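Local coordinates for alpha-L-rhamnosidase (Aspergillus terreus, PDB 6GSZ), which probably catalyses the hydrolysis of terminal, non-reducing alpha-L-rhamnose residues from alpha-L-rhamnosides, at residues P131-K136 / K276-V281; K136-D141 / N198-T203; A147-T152 / S231-T236; A159-Q164 / Y187-L192. All blocks are in the same frame, centred on the assembly; numbering follows the deposited sequence. Where two conformers were deposited one is given.

Contact 1: residues P131-K136 / K276-V281; sequences PIQFRK and KGWSQV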
loop_
_atom_site.group_PDB
_atom_site.type_symbol
_atom_site.label_atom_id
_atom_site.label_comp_id
_atom_site.label_asym_id
_atom_site.label_seq_id
_atom_site.Cartn_x
_atom_site.Cartn_y
_atom_site.Cartn_z
ATOM N N PRO A 131 18.293 2.275 -20.826
ATOM C CA PRO A 131 16.968 2.091 -21.403
ATOM C C PRO A 131 16.992 2.024 -22.926
ATOM O O PRO A 131 17.885 2.640 -23.587
ATOM C CB PRO A 131 16.211 3.323 -20.897
ATOM C CG PRO A 131 16.860 3.561 -19.558
ATOM C CD PRO A 131 18.326 3.392 -19.857
ATOM N N ILE A 132 16.040 1.294 -23.489
ATOM C CA ILE A 132 15.903 1.102 -24.911
ATOM C C ILE A 132 14.601 1.729 -25.395
ATOM O O ILE A 132 13.549 1.522 -24.751
ATOM C CB ILE A 132 15.958 -0.388 -25.269
ATOM C CG1 ILE A 132 17.311 -0.987 -24.876
ATOM C CG2 ILE A 132 15.557 -0.592 -26.712
ATOM C CD1 ILE A 132 18.458 -0.524 -25.686
ATOM N N GLN A 133 14.655 2.499 -26.474
ATOM C CA GLN A 133 13.536 3.010 -27.194
ATOM C C GLN A 133 13.148 1.998 -28.265
ATOM O O GLN A 133 14.002 1.566 -29.027
ATOM C CB GLN A 133 13.846 4.371 -27.815
ATOM C CG GLN A 133 14.186 5.459 -26.794
ATOM C CD GLN A 133 14.673 6.753 -27.404
ATOM O OE1 GLN A 133 14.483 7.816 -26.851
ATOM N NE2 GLN A 133 15.403 6.687 -28.517
ATOM N N PHE A 134 11.861 1.698 -28.377
ATOM C CA PHE A 134 11.296 0.823 -29.368
ATOM C C PHE A 134 10.268 1.614 -30.159
ATOM O O PHE A 134 9.507 2.373 -29.577
ATOM C CB PHE A 134 10.553 -0.332 -28.706
ATOM C CG PHE A 134 11.416 -1.301 -27.939
ATOM C CD1 PHE A 134 11.946 -2.421 -28.553
ATOM C CD2 PHE A 134 11.660 -1.135 -26.582
ATOM C CE1 PHE A 134 12.754 -3.316 -27.862
ATOM C CE2 PHE A 134 12.466 -2.029 -25.879
ATOM C CZ PHE A 134 12.990 -3.139 -26.512
ATOM N N ARG A 135 10.253 1.454 -31.494
ATOM C CA ARG A 135 9.284 2.197 -32.255
ATOM C C ARG A 135 8.722 1.371 -33.422
ATOM O O ARG A 135 9.351 0.467 -33.955
ATOM C CB ARG A 135 9.851 3.517 -32.789
ATOM C CG ARG A 135 10.763 3.400 -33.998
ATOM C CD ARG A 135 11.379 4.741 -34.396
ATOM N NE ARG A 135 10.417 5.790 -34.648
ATOM C CZ ARG A 135 9.722 5.985 -35.758
ATOM N NH1 ARG A 135 9.966 5.244 -36.843
ATOM N NH2 ARG A 135 8.824 6.974 -35.782
ATOM N N LYS A 136 7.513 1.767 -33.813
ATOM C CA LYS A 136 6.751 1.159 -34.907
ATOM C C LYS A 136 5.846 2.229 -35.526
ATOM O O LYS A 136 5.214 3.013 -34.816
ATOM C CB LYS A 136 5.930 -0.003 -34.329
ATOM C CG LYS A 136 4.919 -0.653 -35.264
ATOM C CD LYS A 136 5.496 -1.474 -36.353
ATOM C CE LYS A 136 4.473 -2.410 -36.966
ATOM N NZ LYS A 136 5.023 -3.163 -38.110
ATOM N N LYS A 276 14.226 14.186 -31.267
ATOM C CA LYS A 276 12.904 14.762 -31.379
ATOM C C LYS A 276 12.156 14.095 -32.550
ATOM O O LYS A 276 12.702 13.885 -33.616
ATOM C CB LYS A 276 12.974 16.286 -31.502
ATOM C CG LYS A 276 11.592 16.925 -31.447
ATOM C CD LYS A 276 11.531 18.355 -30.953
ATOM C CE LYS A 276 10.109 18.728 -30.560
ATOM N NZ LYS A 276 9.924 20.186 -30.338
ATOM N N GLY A 277 10.904 13.713 -32.313
ATOM C CA GLY A 277 10.060 13.110 -33.327
ATOM C C GLY A 277 10.087 11.583 -33.351
ATOM O O GLY A 277 9.431 10.997 -34.196
ATOM N N TRP A 278 10.827 10.922 -32.447
ATOM C CA TRP A 278 10.948 9.479 -32.535
ATOM C C TRP A 278 9.616 8.749 -32.348
ATOM O O TRP A 278 9.519 7.587 -32.740
ATOM C CB TRP A 278 12.038 8.971 -31.583
ATOM C CG TRP A 278 11.654 8.975 -30.141
ATOM C CD1 TRP A 278 11.763 10.021 -29.271
ATOM C CD2 TRP A 278 11.139 7.875 -29.390
ATOM N NE1 TRP A 278 11.330 9.653 -28.023
ATOM C CE2 TRP A 278 10.975 8.336 -28.069
ATOM C CE3 TRP A 278 10.855 6.545 -29.684
ATOM C CZ2 TRP A 278 10.515 7.517 -27.048
ATOM C CZ3 TRP A 278 10.449 5.718 -28.657
ATOM C CH2 TRP A 278 10.244 6.209 -27.373
ATOM N N SER A 279 8.645 9.360 -31.657
ATOM C CA SER A 279 7.343 8.745 -31.483
ATOM C C SER A 279 6.301 9.300 -32.458
ATOM O O SER A 279 5.118 9.212 -32.198
ATOM C CB SER A 279 6.869 8.828 -30.045
ATOM O OG SER A 279 6.520 10.148 -29.672
ATOM N N GLN A 280 6.758 9.881 -33.584
ATOM C CA GLN A 280 5.898 10.418 -34.609
ATOM C C GLN A 280 6.314 9.889 -35.983
ATOM O O GLN A 280 7.426 9.413 -36.198
ATOM C CB GLN A 280 5.962 11.937 -34.631
ATOM C CG GLN A 280 5.340 12.532 -33.387
ATOM C CD GLN A 280 5.840 13.922 -33.108
ATOM O OE1 GLN A 280 6.919 14.125 -32.524
ATOM N NE2 GLN A 280 5.038 14.879 -33.515
ATOM N N VAL A 281 5.376 9.942 -36.911
ATOM C CA VAL A 281 5.683 9.499 -38.292
ATOM C C VAL A 281 6.643 10.469 -38.978
ATOM O O VAL A 281 6.880 11.576 -38.524
ATOM C CB VAL A 281 4.417 9.290 -39.127
ATOM C CG1 VAL A 281 3.544 8.282 -38.454
ATOM C CG2 VAL A 281 3.666 10.584 -39.384
#

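Contact 2: residues K136-D141 / N198-T203; sequences KEFSVD and NAIGVT. With CA (calcium ion), chain Y.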
loop_
_atom_site.group_PDB
_atom_site.type_symbol
_atom_site.label_atom_id
_atom_site.label_comp_id
_atom_site.label_asym_id
_atom_site.label_seq_id
_atom_site.Cartn_x
_atom_site.Cartn_y
_atom_site.Cartn_z
ATOM N N LYS A 136 7.513 1.767 -33.813
ATOM C CA LYS A 136 6.751 1.159 -34.907
ATOM C C LYS A 136 5.846 2.229 -35.526
ATOM O O LYS A 136 5.214 3.013 -34.816
ATOM C CB LYS A 136 5.930 -0.003 -34.329
ATOM C CG LYS A 136 4.919 -0.653 -35.264
ATOM C CD LYS A 136 5.496 -1.474 -36.353
ATOM C CE LYS A 136 4.473 -2.410 -36.966
ATOM N NZ LYS A 136 5.023 -3.163 -38.110
ATOM N N GLU A 137 5.785 2.260 -36.848
ATOM C CA GLU A 137 4.798 3.062 -37.574
ATOM C C GLU A 137 3.778 2.121 -38.216
ATOM O O GLU A 137 4.092 0.948 -38.545
ATOM C CB GLU A 137 5.447 3.957 -38.630
ATOM C CG GLU A 137 6.450 4.935 -38.032
ATOM C CD GLU A 137 7.031 5.956 -39.003
ATOM O OE1 GLU A 137 6.446 6.112 -40.099
ATOM O OE2 GLU A 137 8.039 6.625 -38.645
ATOM N N PHE A 138 2.536 2.623 -38.323
ATOM C CA PHE A 138 1.412 1.809 -38.828
ATOM C C PHE A 138 0.390 2.764 -39.423
ATOM O O PHE A 138 0.482 3.965 -39.238
ATOM C CB PHE A 138 0.802 0.949 -37.711
ATOM C CG PHE A 138 0.269 1.717 -36.525
ATOM C CD1 PHE A 138 1.122 2.123 -35.519
ATOM C CD2 PHE A 138 -1.091 1.999 -36.397
ATOM C CE1 PHE A 138 0.646 2.793 -34.416
ATOM C CE2 PHE A 138 -1.567 2.680 -35.282
ATOM C CZ PHE A 138 -0.696 3.068 -34.297
ATOM N N SER A 139 -0.605 2.177 -40.070
ATOM C CA SER A 139 -1.630 2.902 -40.767
ATOM C C SER A 139 -2.995 2.523 -40.226
ATOM O O SER A 139 -3.265 1.336 -40.030
ATOM C CB SER A 139 -1.599 2.530 -42.216
ATOM O OG SER A 139 -0.418 2.988 -42.781
ATOM N N VAL A 140 -3.851 3.528 -40.085
ATOM C CA VAL A 140 -5.263 3.327 -39.829
ATOM C C VAL A 140 -5.997 3.988 -40.992
ATOM O O VAL A 140 -6.215 5.185 -40.994
ATOM C CB VAL A 140 -5.663 3.894 -38.460
ATOM C CG1 VAL A 140 -7.139 3.659 -38.195
ATOM C CG2 VAL A 140 -4.841 3.287 -37.346
ATOM N N ASP A 141 -6.296 3.201 -42.019
ATOM C CA ASP A 141 -6.810 3.795 -43.282
ATOM C C ASP A 141 -8.322 3.609 -43.481
ATOM O O ASP A 141 -8.854 3.753 -44.577
ATOM C CB ASP A 141 -6.052 3.234 -44.473
ATOM C CG ASP A 141 -4.554 3.474 -44.402
ATOM O OD1 ASP A 141 -4.116 4.660 -44.145
ATOM O OD2 ASP A 141 -3.841 2.484 -44.616
ATOM N N ASN A 198 0.431 6.621 -38.314
ATOM C CA ASN A 198 0.581 6.756 -36.863
ATOM C C ASN A 198 1.935 6.172 -36.450
ATOM O O ASN A 198 2.485 5.309 -37.155
ATOM C CB ASN A 198 -0.517 6.023 -36.089
ATOM C CG ASN A 198 -1.885 6.667 -36.217
ATOM O OD1 ASN A 198 -2.288 7.454 -35.340
ATOM N ND2 ASN A 198 -2.612 6.340 -37.295
ATOM N N ALA A 199 2.407 6.575 -35.269
ATOM C CA ALA A 199 3.575 5.956 -34.695
ATOM C C ALA A 199 3.350 5.688 -33.213
ATOM O O ALA A 199 2.651 6.455 -32.564
ATOM C CB ALA A 199 4.802 6.824 -34.876
ATOM N N ILE A 200 3.982 4.613 -32.734
ATOM C CA ILE A 200 4.069 4.299 -31.299
ATOM C C ILE A 200 5.547 4.196 -30.958
ATOM O O ILE A 200 6.332 3.572 -31.715
ATOM C CB ILE A 200 3.270 3.043 -30.926
ATOM C CG1 ILE A 200 3.420 2.737 -29.443
ATOM C CG2 ILE A 200 3.654 1.843 -31.752
ATOM C CD1 ILE A 200 2.337 1.832 -28.889
ATOM N N GLY A 201 5.933 4.834 -29.857
ATOM C CA GLY A 201 7.270 4.701 -29.300
ATOM C C GLY A 201 7.173 4.311 -27.831
ATOM O O GLY A 201 6.317 4.836 -27.095
ATOM N N VAL A 202 8.018 3.392 -27.379
ATOM C CA VAL A 202 7.993 2.964 -25.983
ATOM C C VAL A 202 9.434 2.949 -25.470
ATOM O O VAL A 202 10.341 2.382 -26.141
ATOM C CB VAL A 202 7.380 1.560 -25.800
ATOM C CG1 VAL A 202 7.236 1.258 -24.304
ATOM C CG2 VAL A 202 6.024 1.441 -26.490
ATOM N N THR A 203 9.680 3.556 -24.325
ATOM C CA THR A 203 10.948 3.449 -23.662
ATOM C C THR A 203 10.847 2.419 -22.558
ATOM O O THR A 203 9.871 2.468 -21.770
ATOM C CB THR A 203 11.429 4.773 -23.075
ATOM O OG1 THR A 203 11.450 5.782 -24.087
ATOM C CG2 THR A 203 12.813 4.631 -22.468
HETATM CA CA CA Y . -9.089 4.581 -46.740
HETATM O O HOH W 1 -8.823 6.606 -45.854
#

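Contact 3: residues A147-T152 / S231-T236; sequences ARLYIT and SLLVVT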
loop_
_atom_site.group_PDB
_atom_site.type_symbol
_atom_site.label_atom_id
_atom_site.label_comp_id
_atom_site.label_asym_id
_atom_site.label_seq_id
_atom_site.Cartn_x
_atom_site.Cartn_y
_atom_site.Cartn_z
ATOM N N ALA A 147 -10.058 2.436 -29.687
ATOM C CA ALA A 147 -8.791 1.757 -29.761
ATOM C C ALA A 147 -8.273 1.494 -28.351
ATOM O O ALA A 147 -8.516 2.288 -27.427
ATOM C CB ALA A 147 -7.798 2.542 -30.600
ATOM N N ARG A 148 -7.525 0.391 -28.240
ATOM C CA ARG A 148 -6.919 -0.019 -26.982
ATOM C C ARG A 148 -5.438 -0.340 -27.168
ATOM O O ARG A 148 -5.043 -0.858 -28.193
ATOM C CB ARG A 148 -7.591 -1.280 -26.427
ATOM C CG ARG A 148 -9.078 -1.132 -26.134
ATOM C CD ARG A 148 -9.356 -0.204 -24.962
ATOM N NE ARG A 148 -10.766 -0.083 -24.689
ATOM C CZ ARG A 148 -11.567 0.908 -25.124
ATOM N NH1 ARG A 148 -11.094 1.938 -25.815
ATOM N NH2 ARG A 148 -12.854 0.871 -24.791
ATOM N N LEU A 149 -4.642 -0.008 -26.143
ATOM C CA LEU A 149 -3.254 -0.469 -26.054
ATOM C C LEU A 149 -3.148 -1.375 -24.838
ATOM O O LEU A 149 -3.534 -0.950 -23.725
ATOM C CB LEU A 149 -2.273 0.692 -25.912
ATOM C CG LEU A 149 -0.811 0.263 -25.861
ATOM C CD1 LEU A 149 -0.353 -0.344 -27.192
ATOM C CD2 LEU A 149 0.070 1.434 -25.494
ATOM N N TYR A 150 -2.650 -2.588 -25.053
ATOM C CA TYR A 150 -2.373 -3.560 -24.024
ATOM C C TYR A 150 -0.862 -3.716 -23.947
ATOM O O TYR A 150 -0.216 -3.910 -25.008
ATOM C CB TYR A 150 -3.013 -4.884 -24.393
ATOM C CG TYR A 150 -4.489 -4.785 -24.627
ATOM C CD1 TYR A 150 -5.363 -4.757 -23.558
ATOM C CD2 TYR A 150 -5.043 -4.746 -25.893
ATOM C CE1 TYR A 150 -6.734 -4.708 -23.754
ATOM C CE2 TYR A 150 -6.417 -4.713 -26.089
ATOM C CZ TYR A 150 -7.278 -4.689 -25.007
ATOM O OH TYR A 150 -8.635 -4.666 -25.269
ATOM N N ILE A 151 -0.243 -3.515 -22.780
ATOM C CA ILE A 151 1.201 -3.353 -22.770
ATOM C C ILE A 151 1.790 -3.744 -21.430
ATOM O O ILE A 151 1.207 -3.471 -20.365
ATOM C CB ILE A 151 1.542 -1.900 -23.148
ATOM C CG1 ILE A 151 3.053 -1.657 -23.172
ATOM C CG2 ILE A 151 0.808 -0.894 -22.284
ATOM C CD1 ILE A 151 3.473 -0.402 -23.924
ATOM N N THR A 152 2.968 -4.343 -21.480
ATOM C CA THR A 152 3.795 -4.530 -20.326
ATOM C C THR A 152 5.256 -4.562 -20.751
ATOM O O THR A 152 5.584 -4.470 -21.925
ATOM C CB THR A 152 3.433 -5.791 -19.531
ATOM O OG1 THR A 152 4.042 -5.716 -18.243
ATOM C CG2 THR A 152 3.825 -7.084 -20.205
ATOM N N SER A 231 3.455 -5.584 -26.469
ATOM C CA SER A 231 2.493 -4.524 -26.800
ATOM C C SER A 231 1.501 -5.063 -27.839
ATOM O O SER A 231 1.929 -5.678 -28.801
ATOM C CB SER A 231 3.238 -3.296 -27.293
ATOM O OG SER A 231 2.383 -2.191 -27.578
ATOM N N LEU A 232 0.223 -4.760 -27.681
ATOM C CA LEU A 232 -0.750 -4.982 -28.725
ATOM C C LEU A 232 -1.664 -3.760 -28.783
ATOM O O LEU A 232 -2.331 -3.442 -27.776
ATOM C CB LEU A 232 -1.566 -6.251 -28.451
ATOM C CG LEU A 232 -2.601 -6.591 -29.532
ATOM C CD1 LEU A 232 -1.890 -6.921 -30.848
ATOM C CD2 LEU A 232 -3.552 -7.702 -29.047
ATOM N N LEU A 233 -1.737 -3.119 -29.945
ATOM C CA LEU A 233 -2.688 -2.060 -30.238
ATOM C C LEU A 233 -3.833 -2.674 -31.041
ATOM O O LEU A 233 -3.601 -3.360 -32.024
ATOM C CB LEU A 233 -2.013 -0.952 -31.042
ATOM C CG LEU A 233 -2.911 0.246 -31.341
ATOM C CD1 LEU A 233 -3.084 1.095 -30.110
ATOM C CD2 LEU A 233 -2.335 1.076 -32.471
ATOM N N VAL A 234 -5.066 -2.505 -30.551
ATOM C CA VAL A 234 -6.249 -3.027 -31.211
ATOM C C VAL A 234 -7.130 -1.829 -31.573
ATOM O O VAL A 234 -7.592 -1.102 -30.669
ATOM C CB VAL A 234 -7.007 -4.011 -30.303
ATOM C CG1 VAL A 234 -8.170 -4.619 -31.068
ATOM C CG2 VAL A 234 -6.111 -5.115 -29.773
ATOM N N VAL A 235 -7.419 -1.655 -32.858
ATOM C CA VAL A 235 -8.275 -0.591 -33.336
ATOM C C VAL A 235 -9.572 -1.222 -33.853
ATOM O O VAL A 235 -9.532 -2.173 -34.627
ATOM C CB VAL A 235 -7.586 0.216 -34.468
ATOM C CG1 VAL A 235 -8.474 1.344 -34.950
ATOM C CG2 VAL A 235 -6.219 0.739 -34.056
ATOM N N THR A 236 -10.700 -0.764 -33.309
ATOM C CA THR A 236 -12.007 -1.231 -33.754
ATOM C C THR A 236 -12.544 -0.250 -34.797
ATOM O O THR A 236 -12.724 0.920 -34.530
ATOM C CB THR A 236 -12.992 -1.324 -32.586
ATOM O OG1 THR A 236 -12.416 -2.226 -31.640
ATOM C CG2 THR A 236 -14.362 -1.796 -33.030
#

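Contact 4: residues A159-Q164 / Y187-L192; sequences ARINDQ and YDVTDL. With CA (calcium ion), chain L.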
loop_
_atom_site.group_PDB
_atom_site.type_symbol
_atom_site.label_atom_id
_atom_site.label_comp_id
_atom_site.label_asym_id
_atom_site.label_seq_id
_atom_site.Cartn_x
_atom_site.Cartn_y
_atom_site.Cartn_z
ATOM N N ALA A 159 5.030 4.656 -22.732
ATOM C CA ALA A 159 4.586 4.629 -24.112
ATOM C C ALA A 159 4.050 5.984 -24.565
ATOM O O ALA A 159 3.475 6.749 -23.795
ATOM C CB ALA A 159 3.524 3.579 -24.335
ATOM N N ARG A 160 4.302 6.277 -25.846
ATOM C CA ARG A 160 3.806 7.491 -26.501
ATOM C C ARG A 160 3.191 7.080 -27.841
ATOM O O ARG A 160 3.767 6.258 -28.579
ATOM C CB ARG A 160 4.933 8.498 -26.759
ATOM C CG ARG A 160 5.753 8.869 -25.531
ATOM C CD ARG A 160 6.788 9.960 -25.718
ATOM N NE ARG A 160 6.097 11.244 -25.797
ATOM C CZ ARG A 160 5.645 11.942 -24.748
ATOM N NH1 ARG A 160 5.832 11.495 -23.517
ATOM N NH2 ARG A 160 5.012 13.092 -24.944
ATOM N N ILE A 161 2.068 7.694 -28.212
ATOM C CA ILE A 161 1.482 7.488 -29.509
ATOM C C ILE A 161 1.368 8.858 -30.170
ATOM O O ILE A 161 0.758 9.779 -29.603
ATOM C CB ILE A 161 0.117 6.803 -29.444
ATOM C CG1 ILE A 161 0.291 5.348 -29.021
ATOM C CG2 ILE A 161 -0.605 6.899 -30.791
ATOM C CD1 ILE A 161 -1.050 4.652 -28.689
ATOM N N ASN A 162 2.033 9.037 -31.324
ATOM C CA ASN A 162 2.087 10.350 -31.983
ATOM C C ASN A 162 2.535 11.459 -31.008
ATOM O O ASN A 162 1.920 12.532 -30.947
ATOM C CB ASN A 162 0.751 10.656 -32.656
ATOM C CG ASN A 162 0.317 9.579 -33.628
ATOM O OD1 ASN A 162 1.128 9.121 -34.440
ATOM N ND2 ASN A 162 -0.948 9.185 -33.628
ATOM N N ASP A 163 3.599 11.170 -30.235
ATOM C CA ASP A 163 4.193 12.063 -29.212
ATOM C C ASP A 163 3.211 12.504 -28.119
ATOM O O ASP A 163 3.425 13.548 -27.500
ATOM C CB ASP A 163 4.869 13.301 -29.816
ATOM C CG ASP A 163 5.856 13.963 -28.846
ATOM O OD1 ASP A 163 6.480 13.240 -27.965
ATOM O OD2 ASP A 163 5.998 15.185 -28.948
ATOM N N GLN A 164 2.186 11.712 -27.848
ATOM C CA GLN A 164 1.323 11.932 -26.692
ATOM C C GLN A 164 1.542 10.774 -25.722
ATOM O O GLN A 164 1.408 9.595 -26.118
ATOM C CB GLN A 164 -0.123 11.972 -27.153
ATOM C CG GLN A 164 -0.401 13.061 -28.168
ATOM C CD GLN A 164 -1.538 12.676 -29.087
ATOM O OE1 GLN A 164 -1.440 11.754 -29.938
ATOM N NE2 GLN A 164 -2.631 13.381 -28.912
ATOM N N TYR A 187 -5.076 0.661 -21.899
ATOM C CA TYR A 187 -5.346 2.078 -22.057
ATOM C C TYR A 187 -6.321 2.286 -23.217
ATOM O O TYR A 187 -6.219 1.633 -24.272
ATOM C CB TYR A 187 -4.056 2.826 -22.374
ATOM C CG TYR A 187 -3.002 2.681 -21.306
ATOM C CD1 TYR A 187 -3.021 3.468 -20.156
ATOM C CD2 TYR A 187 -1.967 1.761 -21.434
ATOM C CE1 TYR A 187 -2.065 3.330 -19.155
ATOM C CE2 TYR A 187 -0.975 1.659 -20.468
ATOM C CZ TYR A 187 -0.986 2.458 -19.333
ATOM O OH TYR A 187 0.006 2.381 -18.401
ATOM N N ASP A 188 -7.191 3.280 -23.048
ATOM C CA ASP A 188 -8.049 3.742 -24.129
ATOM C C ASP A 188 -7.293 4.816 -24.919
ATOM O O ASP A 188 -7.076 5.924 -24.436
ATOM C CB ASP A 188 -9.362 4.265 -23.583
ATOM C CG ASP A 188 -10.281 4.862 -24.633
ATOM O OD1 ASP A 188 -9.872 4.923 -25.812
ATOM O OD2 ASP A 188 -11.418 5.265 -24.248
ATOM N N VAL A 189 -6.801 4.431 -26.090
ATOM C CA VAL A 189 -5.964 5.315 -26.907
ATOM C C VAL A 189 -6.736 5.853 -28.123
ATOM O O VAL A 189 -6.132 6.391 -29.059
ATOM C CB VAL A 189 -4.648 4.637 -27.314
ATOM C CG1 VAL A 189 -3.855 4.244 -26.096
ATOM C CG2 VAL A 189 -4.854 3.461 -28.233
ATOM N N THR A 190 -8.060 5.783 -28.103
ATOM C CA THR A 190 -8.917 6.244 -29.194
ATOM C C THR A 190 -8.510 7.647 -29.664
ATOM O O THR A 190 -8.409 7.874 -30.882
ATOM C CB THR A 190 -10.381 6.280 -28.747
ATOM O OG1 THR A 190 -10.718 4.956 -28.324
ATOM C CG2 THR A 190 -11.330 6.691 -29.855
ATOM N N ASP A 191 -8.302 8.575 -28.718
ATOM C CA ASP A 191 -8.143 9.983 -29.046
ATOM C C ASP A 191 -6.681 10.319 -29.390
ATOM O O ASP A 191 -6.410 11.457 -29.807
ATOM C CB ASP A 191 -8.677 10.840 -27.905
ATOM C CG ASP A 191 -10.198 10.826 -27.768
ATOM O OD1 ASP A 191 -10.918 10.369 -28.729
ATOM O OD2 ASP A 191 -10.659 11.293 -26.709
ATOM N N LEU A 192 -5.748 9.372 -29.209
ATOM C CA LEU A 192 -4.333 9.628 -29.531
ATOM C C LEU A 192 -4.041 9.288 -30.989
ATOM O O LEU A 192 -3.043 9.771 -31.540
ATOM C CB LEU A 192 -3.427 8.792 -28.615
ATOM C CG LEU A 192 -3.638 8.958 -27.118
ATOM C CD1 LEU A 192 -2.563 8.236 -26.339
ATOM C CD2 LEU A 192 -3.674 10.399 -26.687
HETATM CA CA CA L . -12.489 6.551 -22.642
HETATM O O HOH W 2 -11.752 7.811 -24.934
HETATM O O HOH W 3 -14.586 6.885 -24.224
HETATM O O HOH W 4 -13.902 4.637 -22.747
HETATM O O HOH W 5 -10.084 7.926 -22.452
#

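Contact 1: residues P131-K136 / K276-V281
The carbonyl oxygen W278 O is gripped by two nitrogens of one side chain, R135. R135 NE to W278 O is 2.8 Å and nearly straight; R135 NH2 to W278 O, at 3.2 Å, is more bent. This side-on grip puts the acceptor in the guanidinium plane, although NH2 itself sits well above the plane of the W278 carbonyl. R135 CG is wedged between its backbone N and carbonyl carbon (chi1 77°), and the chain bends again at chi3, so the long side chain folds round toward the loop 276-281. The third nitrogen, NH1, makes a salt bridge with E137, which holds the guanidinium from another side. Arginine suits the place because a single flat cation can serve a backbone carbonyl and a carboxylate at once.

Two residues earlier on the strand, Q133 lies over one face of the W278 indole, its amide stacked on the indole, the two planes 21° apart. Q133 CG makes a CH-pi contact with the six-membered ring of W278, 4.1 Å from its centroid, while Q133 OE1 lies over the ring nearer its rim. F134 O meets the indole at its edge, 3.6 Å from W278 CZ3. The indole NE1 bonds to a buffer molecule, probably from the crystallisation liquor. G277 opens the turn with a positive phi of 93°, a conformation in which a CB would be jammed against the preceding carbonyl oxygen. A type I beta turn, G277 to Q280, is thus docked by W278 and R135 onto strand 132-140 of a beta-sandwich.

Contact 2: residues K136-D141 / N198-T203
F138 CG sits between its backbone N and carbonyl carbon (chi1 59°), which lays the phenyl ring over N198 CB; N198 chi1 (-70°) sets the amide beyond, its plane 17° from that of the ring. N198 CB stands 3.7 Å from the F138 ring centroid in a CH-pi contact, and the closest ring atom, F138 CZ, is 3.5 Å from N198 CB. The same ring reaches I200 with its CE1, 4.1 Å from I200 CG2. K136 CB lies 3.9 Å from I200 CG2, and beyond it the chain turns away, NZ bonding to S250 OG.

The two strands are neighbours in one antiparallel sheet of the beta-sandwich that follows the immunoglobulin-like domain. K136 with I200 and F138 with N198 are hydrogen-bonded pairs, each closed by two backbone bonds; I200 N to K136 O measures 2.9 Å and N198 N to F138 O 2.8 Å. Between them E137 and A199 form a non-hydrogen-bonded pair, where the small alanine methyl leaves room for E137 CG at 4.0 Å from A199 CB. F138 suits its buried place because its ring reaches L233 and I245 of the facing sheet. Past the end of the strand, D141 O binds a calcium ion at 2.3 Å, with a water also on the metal.

Contact 3: residues A147-T152 / S231-T236
A147, L149 and I151 face V235, L233 and S231 along the apolar centre of this strand pair: A147 CB lies 4.2 Å from V235 CG2, and L149 CD1 4.2 Å from L233 CB. Aliphatic residues suit this face because it turns toward the second sheet of the sandwich, where I200 packs on L149 and V202 on I151; S231, paired with I151, is the small polar exception. On the other face V234 CG2 meets the Y150 ring at its edge, in the ring plane, 3.7 Å from Y150 CE2. Y150 chi1 (-57°) leaves the ring lying back along its own strand, so that its CD2/CE2 edge meets V234, diagonal to Y150 in the ladder.

Outward from these side chains runs the backbone ladder. R148 with V234 and Y150 with L232 are hydrogen-bonded pairs; L232 N to Y150 O is 2.8 Å and V234 N to R148 O 2.9 Å. In the non-hydrogen-bonded pairs alpha hydrogens approach carbonyls instead, as at A147 CA and V234 O, 3.2 Å apart.

The polar edge belongs to R148. R148 NH1 bends back onto A147 O at 3.1 Å, and its NE makes a salt bridge with E102 of strand 99-103, in the preceding domain. Within the sheet, strand 144-154 runs antiparallel to both its neighbours, 228-237 and 182-188, while strand 242-246 lies on the far flank of 228-237.

Contact 4: residues A159-Q164 / Y187-L192
The N162 amide meets L192 O at its edge: N162 ND2 donates to L192 O at 3.0 Å along a nearly straight line, with the acceptor lying in the amide plane. The second flat group, the R160 guanidinium, has the backbone carbon of Q164 over one face and D163 beside it. N162 is in a type I' beta turn, I161 to Q164, with R160 just before it; the turn joins strands 156-161 and 164-165 into a tight hairpin. N162 and D163 adopt the positive phi values such a turn demands, which asparagine and aspartate tolerate better than most residues. The turn is tied together by R160, whose NE forms a salt bridge with D163 OD1 at 3.0 Å while NH2 reaches D163 O.

N162 does more than hold the loop: its ND2 also bonds to N198 OD1 and its OD1 accepts from A199 N, so one amide bridges a neighbouring strand and the loop 189-192. Beneath it the contact is apolar. I161 crosses L192 at about a right angle, its CG2 lying 4.0 Å from L192 CB, and I161 CD1 reaches V189 CG1 at 3.8 Å. A branched side chain lets I161 touch two residues at once. L192 CD2 also lies 3.9 Å from Q164 CB.

At the far end D188 makes an Asx turn. Its OD1 accepts from both T190 N and T190 OG1, while D188 OD2 binds a calcium ion at 2.3 Å.

Contacts 2 and 3 form the core, each a pair of strands in one of the two facing sheets of the sandwich that follows the immunoglobulin-like domain; F138 of contact 2 packs on L233 of contact 3 across the interface. Contacts 1 and 4 lie nearer the surface, where loops meet strands. Contact 1 shares K136 and strand 132-140 with contact 2, and its S279 probably bonds to the D163 of contact 4. Contact 4 joins the two sheets: R160 N probably bonds to G201 O of one, and Y187 N to L149 O of the other. Polar side chains serve turns in contacts 1 and 4, and calcium sits at strand ends in contacts 2 and 4.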